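Local coordinates for 2,4-dihydroxyhept-2-ene-1,7-dioic acid aldolase (Kordia algicida OT-1, PDB 6BDE), which binds heme as a heme nitric oxide/oxygen (H-NOX) protein and probably acts as a gas sensor in nitric oxide signalling, at residues Asp11-Glu14 with Glu20-Asp23. The protein carries 1 engineered substitution. Sequence-based numbering, arbitrary orientation.
Sequences DLVE and EMVD
Val22 reaches across to Val13 and Glu14 with a single methyl group, and most of this contact is built around it. From its CA the Val22 side chain starts toward helix 3-17. Its CB stays behind the interface, with no atom of 11-14 within 4.5 Å. CG1 likewise meets nothing there. CG1 is anti to the backbone N (chi1 179°), which puts CG2 beside that N and on the side of helix 3-17. On one flank, Val22 CG2 meets Val13 CG1 at 3.7 Å. Val22 CG2 is also 4.0 Å from Val13 CB, and the two valine side chains approach each other at a slant. The same methyl lies against the backbone of Glu14, with Val22 CG2 at 3.5 Å from Glu14 N and 3.7 Å from Glu14 CA. Glu14 CB, at 3.8 Å from Val22 CG2, adds an aliphatic contact, so the methyl rests on both side chain and main chain. The CA atoms of Glu14 and Val22 are 6.1 Å apart.

Val13 CG1 also touches Met21 CG at 4.1 Å, the two side chains crossing at about a right angle. The Met21 chain then bends at chi2 (63°) and chi3 (69°), and its SD and CE lie farther from Val13 than CG does. The interface is small, with about 140 Å² buried in total, and its side-chain contacts are mostly apolar.

The contact joins two successive helices, 3-17 and 19-27, across the short turn between them. It is plain packing near the N-terminus of the H-NOX fold, away from the heme-binding residues. Helix 45-59 closes one side: Val13 and Met21 both touch Leu55, and Met21 also reaches Asn58 and Thr59. Leu12 packs on Tyr70 and His73 of helix 63-81.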
ATOM      1  N   ASP A  11      -2.801 -11.767   8.536  1.00 49.50           N
ATOM      2  CA  ASP A  11      -1.646 -12.659   8.561  1.00 50.19           C
ATOM      3  C   ASP A  11      -0.418 -11.940   9.103  1.00 52.35           C
ATOM      4  O   ASP A  11       0.335 -12.499   9.908  1.00 50.97           O
ATOM      5  CB  ASP A  11      -1.367 -13.204   7.159  1.00 56.12           C
ATOM      6  CG  ASP A  11      -2.262 -14.371   6.796  1.00 67.47           C
ATOM      7  OD1 ASP A  11      -3.001 -14.853   7.681  1.00 73.64           O
ATOM      8  OD2 ASP A  11      -2.229 -14.807   5.626  1.00 70.23           O
ATOM      9  N   LEU A  12      -0.208 -10.693   8.676  1.00 46.67           N
ATOM     10  CA  LEU A  12       0.931  -9.920   9.159  1.00 48.13           C
ATOM     11  C   LEU A  12       0.772  -9.563  10.632  1.00 47.04           C
ATOM     12  O   LEU A  12       1.758  -9.529  11.377  1.00 47.54           O
ATOM     13  CB  LEU A  12       1.099  -8.660   8.311  1.00 47.42           C
ATOM     14  CG  LEU A  12       2.398  -7.875   8.488  1.00 50.09           C
ATOM     15  CD1 LEU A  12       3.601  -8.791   8.330  1.00 51.87           C
ATOM     16  CD2 LEU A  12       2.461  -6.727   7.496  1.00 48.05           C
ATOM     17  N   VAL A  13      -0.460  -9.288  11.067  1.00 41.43           N
ATOM     18  CA  VAL A  13      -0.703  -9.005  12.480  1.00 48.21           C
ATOM     19  C   VAL A  13      -0.393 -10.234  13.326  1.00 52.55           C
ATOM     20  O   VAL A  13       0.219 -10.133  14.396  1.00 56.33           O
ATOM     21  CB  VAL A  13      -2.150  -8.521  12.689  1.00 47.53           C
ATOM     22  CG1 VAL A  13      -2.429  -8.301  14.168  1.00 50.16           C
ATOM     23  CG2 VAL A  13      -2.401  -7.245  11.900  1.00 42.03           C
ATOM     24  N   GLU A  14      -0.812 -11.412  12.860  1.00 50.26           N
ATOM     25  CA  GLU A  14      -0.471 -12.649  13.555  1.00 56.16           C
ATOM     26  C   GLU A  14       1.034 -12.882  13.555  1.00 59.83           C
ATOM     27  O   GLU A  14       1.603 -13.326  14.560  1.00 59.40           O
ATOM     28  CB  GLU A  14      -1.199 -13.829  12.908  1.00 58.72           C
ATOM     29  CG  GLU A  14      -0.452 -15.150  12.995  1.00 65.93           C
ATOM     30  CD  GLU A  14      -1.377 -16.346  13.096  1.00 70.44           C
ATOM     31  OE1 GLU A  14      -1.060 -17.276  13.864  1.00 74.41           O
ATOM     32  OE2 GLU A  14      -2.418 -16.358  12.404  1.00 74.55           O
ATOM     33  N   GLU A  20      -3.359 -13.616  19.583  1.00 65.73           N
ATOM     34  CA  GLU A  20      -4.268 -12.978  20.527  1.00 67.40           C
ATOM     35  C   GLU A  20      -4.577 -11.540  20.130  1.00 60.90           C
ATOM     36  O   GLU A  20      -5.685 -11.054  20.384  1.00 62.56           O
ATOM     37  CB  GLU A  20      -3.683 -13.025  21.939  1.00 76.60           C
ATOM     38  CG  GLU A  20      -2.225 -12.594  22.034  1.00 84.22           C
ATOM     39  CD  GLU A  20      -1.256 -13.737  21.800  1.00 88.75           C
ATOM     40  OE1 GLU A  20      -0.111 -13.472  21.378  1.00 86.83           O
ATOM     41  OE2 GLU A  20      -1.642 -14.901  22.035  1.00 93.63           O
ATOM     42  N   MET A  21      -3.618 -10.842  19.515  1.00 56.49           N
ATOM     43  CA  MET A  21      -3.895  -9.493  19.040  1.00 53.60           C
ATOM     44  C   MET A  21      -4.858  -9.511  17.858  1.00 54.85           C
ATOM     45  O   MET A  21      -5.702  -8.616  17.735  1.00 52.66           O
ATOM     46  CB  MET A  21      -2.587  -8.789  18.672  1.00 53.67           C
ATOM     47  CG  MET A  21      -2.745  -7.375  18.134  1.00 51.26           C
ATOM     48  SD  MET A  21      -3.463  -6.247  19.346  1.00 51.60           S
ATOM     49  CE  MET A  21      -2.143  -6.130  20.550  1.00 52.36           C
ATOM     50  N   VAL A  22      -4.759 -10.526  16.994  1.00 52.84           N
ATOM     51  CA  VAL A  22      -5.707 -10.665  15.892  1.00 51.34           C
ATOM     52  C   VAL A  22      -7.123 -10.810  16.434  1.00 58.90           C
ATOM     53  O   VAL A  22      -8.059 -10.152  15.964  1.00 57.81           O
ATOM     54  CB  VAL A  22      -5.325 -11.859  14.998  1.00 55.49           C
ATOM     55  CG1 VAL A  22      -6.328 -12.011  13.861  1.00 53.18           C
ATOM     56  CG2 VAL A  22      -3.916 -11.691  14.459  1.00 60.25           C
ATOM     57  N   ASP A  23      -7.296 -11.674  17.437  1.00 63.29           N
ATOM     58  CA  ASP A  23      -8.600 -11.831  18.070  1.00 65.38           C
ATOM     59  C   ASP A  23      -9.030 -10.559  18.787  1.00 60.75           C
ATOM     60  O   ASP A  23     -10.226 -10.255  18.847  1.00 56.54           O
ATOM     61  CB  ASP A  23      -8.569 -12.997  19.058  1.00 77.47           C
ATOM     62  CG  ASP A  23      -8.339 -14.330  18.378  1.00 87.55           C
ATOM     63  OD1 ASP A  23      -7.537 -15.133  18.900  1.00 92.40           O
ATOM     64  OD2 ASP A  23      -8.963 -14.578  17.325  1.00 88.94           O
TER